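Local coordinates for uncharacterized protein lp_1913 (Lactobacillus plantarum, PDB 3FLH) that is of unknown function but carries a rhodanese-like domain, a fold known from sulfurtransferases and related to certain phosphatases, at residues B[14-26]-B[101-115]. Sequence-based numbering, arbitrary orientation.
Sequences SLYIDHHTVLADM and YELAGALEGWKGMQL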
loop_
_atom_site.group_PDB
_atom_site.type_symbol
_atom_site.label_atom_id
_atom_site.label_comp_id
_atom_site.label_asym_id
_atom_site.label_seq_id
_atom_site.Cartn_x
_atom_site.Cartn_y
_atom_site.Cartn_z
ATOM N N SER B 14 -11.788 0.454 5.786
ATOM C CA SER B 14 -12.636 1.592 6.160
ATOM C C SER B 14 -11.934 2.918 5.886
ATOM O O SER B 14 -12.544 3.984 5.986
ATOM C CB SER B 14 -13.013 1.531 7.645
ATOM O OG SER B 14 -11.905 1.849 8.465
ATOM N N LEU B 15 -10.649 2.850 5.555
ATOM C CA LEU B 15 -9.864 4.048 5.270
ATOM C C LEU B 15 -10.021 4.474 3.817
ATOM O O LEU B 15 -9.743 5.621 3.468
ATOM C CB LEU B 15 -8.380 3.786 5.539
ATOM C CG LEU B 15 -7.962 3.381 6.952
ATOM C CD1 LEU B 15 -6.499 2.982 6.934
ATOM C CD2 LEU B 15 -8.207 4.538 7.925
ATOM N N TYR B 16 -10.474 3.549 2.974
ATOM C CA TYR B 16 -10.621 3.829 1.551
ATOM C C TYR B 16 -12.046 3.970 1.039
ATOM O O TYR B 16 -13.006 3.540 1.679
ATOM C CB TYR B 16 -9.938 2.735 0.718
ATOM C CG TYR B 16 -8.443 2.619 0.890
ATOM C CD1 TYR B 16 -7.894 1.949 1.983
ATOM C CD2 TYR B 16 -7.572 3.156 -0.059
ATOM C CE1 TYR B 16 -6.513 1.810 2.124
ATOM C CE2 TYR B 16 -6.189 3.027 0.070
ATOM C CZ TYR B 16 -5.667 2.351 1.164
ATOM O OH TYR B 16 -4.301 2.215 1.300
ATOM N N ILE B 17 -12.160 4.583 -0.134
ATOM C CA ILE B 17 -13.441 4.762 -0.797
ATOM C C ILE B 17 -13.245 4.317 -2.248
ATOM O O ILE B 17 -12.218 4.607 -2.868
ATOM C CB ILE B 17 -13.931 6.233 -0.717
ATOM C CG1 ILE B 17 -15.368 6.328 -1.239
ATOM C CG2 ILE B 17 -13.004 7.149 -1.498
ATOM C CD1 ILE B 17 -16.004 7.706 -1.043
ATOM N N ASP B 18 -14.225 3.582 -2.764
ATOM C CA ASP B 18 -14.181 3.054 -4.121
ATOM C C ASP B 18 -14.364 4.152 -5.166
ATOM O O ASP B 18 -15.145 5.083 -4.973
ATOM C CB ASP B 18 -15.267 1.979 -4.285
ATOM C CG ASP B 18 -15.077 1.138 -5.529
ATOM O OD1 ASP B 18 -15.244 1.668 -6.647
ATOM O OD2 ASP B 18 -14.757 -0.065 -5.387
ATOM N N HIS B 19 -13.641 4.034 -6.274
ATOM C CA HIS B 19 -13.719 5.025 -7.337
ATOM C C HIS B 19 -15.129 5.083 -7.928
ATOM O O HIS B 19 -15.571 6.127 -8.407
ATOM C CB HIS B 19 -12.681 4.706 -8.423
ATOM C CG HIS B 19 -13.042 3.539 -9.289
ATOM N ND1 HIS B 19 -14.080 3.578 -10.196
ATOM C CD2 HIS B 19 -12.496 2.304 -9.396
ATOM C CE1 HIS B 19 -14.157 2.421 -10.828
ATOM N NE2 HIS B 19 -13.207 1.629 -10.361
ATOM N N HIS B 20 -15.831 3.955 -7.877
ATOM C CA HIS B 20 -17.197 3.855 -8.386
ATOM C C HIS B 20 -18.125 4.763 -7.581
ATOM O O HIS B 20 -19.017 5.414 -8.129
ATOM C CB HIS B 20 -17.676 2.402 -8.286
ATOM C CG HIS B 20 -19.081 2.191 -8.757
ATOM N ND1 HIS B 20 -19.465 2.395 -10.065
ATOM C CD2 HIS B 20 -20.196 1.804 -8.093
ATOM C CE1 HIS B 20 -20.757 2.145 -10.186
ATOM N NE2 HIS B 20 -21.224 1.784 -9.004
ATOM N N THR B 21 -17.907 4.799 -6.270
ATOM C CA THR B 21 -18.708 5.623 -5.378
ATOM C C THR B 21 -18.443 7.098 -5.647
ATOM O O THR B 21 -19.363 7.917 -5.641
ATOM C CB THR B 21 -18.370 5.332 -3.901
ATOM O OG1 THR B 21 -18.484 3.928 -3.651
ATOM C CG2 THR B 21 -19.318 6.082 -2.978
ATOM N N VAL B 22 -17.175 7.430 -5.869
ATOM C CA VAL B 22 -16.764 8.807 -6.135
ATOM C C VAL B 22 -17.270 9.259 -7.504
ATOM O O VAL B 22 -17.739 10.389 -7.675
ATOM C CB VAL B 22 -15.215 8.942 -6.100
ATOM C CG1 VAL B 22 -14.803 10.375 -6.420
ATOM C CG2 VAL B 22 -14.690 8.537 -4.730
ATOM N N LEU B 23 -17.175 8.359 -8.475
ATOM C CA LEU B 23 -17.605 8.656 -9.832
ATOM C C LEU B 23 -19.113 8.897 -9.883
ATOM O O LEU B 23 -19.570 9.916 -10.401
ATOM C CB LEU B 23 -17.205 7.501 -10.754
ATOM C CG LEU B 23 -17.101 7.789 -12.252
ATOM C CD1 LEU B 23 -16.350 6.651 -12.928
ATOM C CD2 LEU B 23 -18.483 7.964 -12.850
ATOM N N ALA B 24 -19.881 7.968 -9.322
ATOM C CA ALA B 24 -21.335 8.084 -9.307
ATOM C C ALA B 24 -21.790 9.394 -8.674
ATOM O O ALA B 24 -22.744 10.018 -9.136
ATOM C CB ALA B 24 -21.945 6.902 -8.555
ATOM N N ASP B 25 -21.106 9.806 -7.612
ATOM C CA ASP B 25 -21.454 11.040 -6.916
ATOM C C ASP B 25 -21.190 12.289 -7.763
ATOM O O ASP B 25 -21.973 13.237 -7.724
ATOM C CB ASP B 25 -20.694 11.119 -5.582
ATOM C CG ASP B 25 -20.873 12.457 -4.879
ATOM O OD1 ASP B 25 -20.064 13.373 -5.129
ATOM O OD2 ASP B 25 -21.826 12.598 -4.080
HETATM N N MSE B 26 -20.107 12.294 -8.536
HETATM C CA MSE B 26 -19.804 13.461 -9.362
HETATM C C MSE B 26 -20.594 13.500 -10.670
HETATM O O MSE B 26 -20.502 14.469 -11.423
HETATM C CB MSE B 26 -18.301 13.554 -9.667
HETATM C CG MSE B 26 -17.749 12.440 -10.535
HETATM SE SE MSE B 26 -15.880 12.712 -11.018
HETATM C CE MSE B 26 -15.059 12.352 -9.303
ATOM N N TYR B 101 -11.594 9.857 3.395
ATOM C CA TYR B 101 -11.189 8.548 2.909
ATOM C C TYR B 101 -10.101 8.764 1.868
ATOM O O TYR B 101 -9.982 9.849 1.298
ATOM C CB TYR B 101 -12.376 7.839 2.235
ATOM C CG TYR B 101 -13.548 7.540 3.145
ATOM C CD1 TYR B 101 -13.540 6.421 3.982
ATOM C CD2 TYR B 101 -14.655 8.393 3.191
ATOM C CE1 TYR B 101 -14.604 6.155 4.847
ATOM C CE2 TYR B 101 -15.724 8.137 4.053
ATOM C CZ TYR B 101 -15.689 7.019 4.880
ATOM O OH TYR B 101 -16.721 6.783 5.759
ATOM N N GLU B 102 -9.305 7.731 1.625
ATOM C CA GLU B 102 -8.274 7.807 0.609
ATOM C C GLU B 102 -8.897 7.154 -0.631
ATOM O O GLU B 102 -9.638 6.176 -0.500
ATOM C CB GLU B 102 -7.031 7.024 1.031
ATOM C CG GLU B 102 -5.849 7.353 0.157
ATOM C CD GLU B 102 -4.591 6.579 0.496
ATOM O OE1 GLU B 102 -4.268 6.436 1.696
ATOM O OE2 GLU B 102 -3.921 6.133 -0.458
ATOM N N LEU B 103 -8.628 7.694 -1.818
ATOM C CA LEU B 103 -9.172 7.123 -3.053
ATOM C C LEU B 103 -8.429 5.833 -3.406
ATOM O O LEU B 103 -7.215 5.851 -3.574
ATOM C CB LEU B 103 -9.028 8.111 -4.227
ATOM C CG LEU B 103 -9.332 7.580 -5.644
ATOM C CD1 LEU B 103 -10.812 7.213 -5.737
ATOM C CD2 LEU B 103 -9.000 8.644 -6.705
ATOM N N ALA B 104 -9.155 4.719 -3.515
ATOM C CA ALA B 104 -8.541 3.436 -3.871
ATOM C C ALA B 104 -8.001 3.535 -5.297
ATOM O O ALA B 104 -8.718 3.966 -6.198
ATOM C CB ALA B 104 -9.578 2.318 -3.788
ATOM N N GLY B 105 -6.750 3.138 -5.507
ATOM C CA GLY B 105 -6.182 3.212 -6.843
ATOM C C GLY B 105 -5.422 4.500 -7.110
ATOM O O GLY B 105 -4.570 4.553 -7.997
ATOM N N ALA B 106 -5.733 5.545 -6.348
ATOM C CA ALA B 106 -5.061 6.836 -6.496
ATOM C C ALA B 106 -5.215 7.411 -7.909
ATOM O O ALA B 106 -6.104 7.005 -8.655
ATOM C CB ALA B 106 -3.582 6.693 -6.140
ATOM N N LEU B 107 -4.346 8.349 -8.271
ATOM C CA LEU B 107 -4.404 8.982 -9.587
ATOM C C LEU B 107 -4.061 8.013 -10.710
ATOM O O LEU B 107 -4.710 8.013 -11.759
ATOM C CB LEU B 107 -3.452 10.179 -9.649
ATOM C CG LEU B 107 -3.505 10.965 -10.965
ATOM C CD1 LEU B 107 -4.920 11.484 -11.192
ATOM C CD2 LEU B 107 -2.516 12.124 -10.923
ATOM N N GLU B 108 -3.038 7.195 -10.488
ATOM C CA GLU B 108 -2.610 6.214 -11.481
ATOM C C GLU B 108 -3.780 5.301 -11.839
ATOM O O GLU B 108 -4.070 5.082 -13.011
ATOM C CB GLU B 108 -1.446 5.377 -10.933
ATOM C CG GLU B 108 -0.906 4.341 -11.911
ATOM C CD GLU B 108 -0.034 3.295 -11.241
ATOM O OE1 GLU B 108 -0.560 2.522 -10.407
ATOM O OE2 GLU B 108 1.177 3.241 -11.547
ATOM N N GLY B 109 -4.456 4.770 -10.823
ATOM C CA GLY B 109 -5.590 3.893 -11.071
ATOM C C GLY B 109 -6.725 4.610 -11.781
ATOM O O GLY B 109 -7.309 4.085 -12.730
ATOM N N TRP B 110 -7.035 5.818 -11.318
ATOM C CA TRP B 110 -8.105 6.628 -11.904
ATOM C C TRP B 110 -7.869 6.842 -13.402
ATOM O O TRP B 110 -8.778 6.653 -14.212
ATOM C CB TRP B 110 -8.191 7.972 -11.169
ATOM C CG TRP B 110 -9.368 8.818 -11.533
ATOM C CD1 TRP B 110 -9.452 9.728 -12.553
ATOM C CD2 TRP B 110 -10.635 8.851 -10.862
ATOM N NE1 TRP B 110 -10.693 10.328 -12.551
ATOM C CE2 TRP B 110 -11.436 9.806 -11.526
ATOM C CE3 TRP B 110 -11.170 8.164 -9.762
ATOM C CZ2 TRP B 110 -12.741 10.092 -11.127
ATOM C CZ3 TRP B 110 -12.473 8.448 -9.363
ATOM C CH2 TRP B 110 -13.243 9.405 -10.045
ATOM N N LYS B 111 -6.651 7.233 -13.766
ATOM C CA LYS B 111 -6.321 7.441 -15.169
ATOM C C LYS B 111 -6.361 6.099 -15.892
ATOM O O LYS B 111 -6.821 6.010 -17.031
ATOM C CB LYS B 111 -4.924 8.052 -15.313
ATOM C CG LYS B 111 -4.814 9.490 -14.857
ATOM C CD LYS B 111 -3.450 10.046 -15.194
ATOM C CE LYS B 111 -3.373 11.536 -14.906
ATOM N NZ LYS B 111 -2.047 12.073 -15.310
ATOM N N GLY B 112 -5.875 5.062 -15.215
ATOM C CA GLY B 112 -5.857 3.728 -15.786
ATOM C C GLY B 112 -7.230 3.284 -16.244
ATOM O O GLY B 112 -7.357 2.491 -17.174
HETATM N N MSE B 113 -8.260 3.797 -15.583
HETATM C CA MSE B 113 -9.633 3.468 -15.926
HETATM C C MSE B 113 -10.242 4.533 -16.820
HETATM O O MSE B 113 -11.439 4.503 -17.113
HETATM C CB MSE B 113 -10.462 3.327 -14.658
HETATM C CG MSE B 113 -10.660 1.895 -14.239
HETATM SE SE MSE B 113 -10.792 1.738 -12.345
HETATM C CE MSE B 113 -9.118 0.812 -12.044
ATOM N N GLN B 114 -9.404 5.472 -17.250
ATOM C CA GLN B 114 -9.827 6.561 -18.119
ATOM C C GLN B 114 -10.988 7.354 -17.522
ATOM O O GLN B 114 -11.889 7.810 -18.233
ATOM C CB GLN B 114 -10.212 6.009 -19.494
ATOM C CG GLN B 114 -9.073 5.307 -20.229
ATOM C CD GLN B 114 -7.879 6.219 -20.485
ATOM O OE1 GLN B 114 -8.020 7.296 -21.067
ATOM N NE2 GLN B 114 -6.697 5.784 -20.056
ATOM N N LEU B 115 -10.960 7.524 -16.206
ATOM C CA LEU B 115 -12.006 8.276 -15.525
ATOM C C LEU B 115 -11.830 9.778 -15.779
ATOM O O LEU B 115 -10.769 10.227 -16.210
ATOM C CB LEU B 115 -11.996 7.941 -14.029
ATOM C CG LEU B 115 -12.902 6.766 -13.602
ATOM C CD1 LEU B 115 -12.895 5.659 -14.643
ATOM C CD2 LEU B 115 -12.448 6.238 -12.258
HETATM O O HOH W 1 -11.031 2.394 -6.661
#
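The indole of W110 reaches across from helix 106-112 as a knob among H19, V22, L23 and M26 of helix 19-26. With CG anti to the backbone N (chi1 -172°), its six-membered ring projects toward that helix: CZ3 lies 3.9 Å from H19 CB, and CH2 meets V22 CG1. Selenomethionine M26 comes from the opposite direction, bent at chi3 to bring CE 3.5 Å from W110 CH2 with SE at the ring edge, a Met-aromatic contact. W110 NE1 is satisfied by P116 O; an alanine here would probably open a gap among these four residues and take the indole N-H from P116 O. L115 lays CB over one indole face, toward its rim, and sets CG 3.5 Å from L23 CD1, the branched side chains crossing at a slant. In the rhodanese-like α/β domain, strand 16-17, outermost in this chain's sheet, pairs with parallel 99-103, backbone hydrogen bonds running from E102 N to L15 O (2.8 Å), I17 N to E102 O and A104 N to I17 O. On one face the Y16 ring runs alongside the E102 carboxylate; on the other, I17, its branched aliphatic chain suited to burial against V75 and Y33, crosses Y101 nearly perpendicularly.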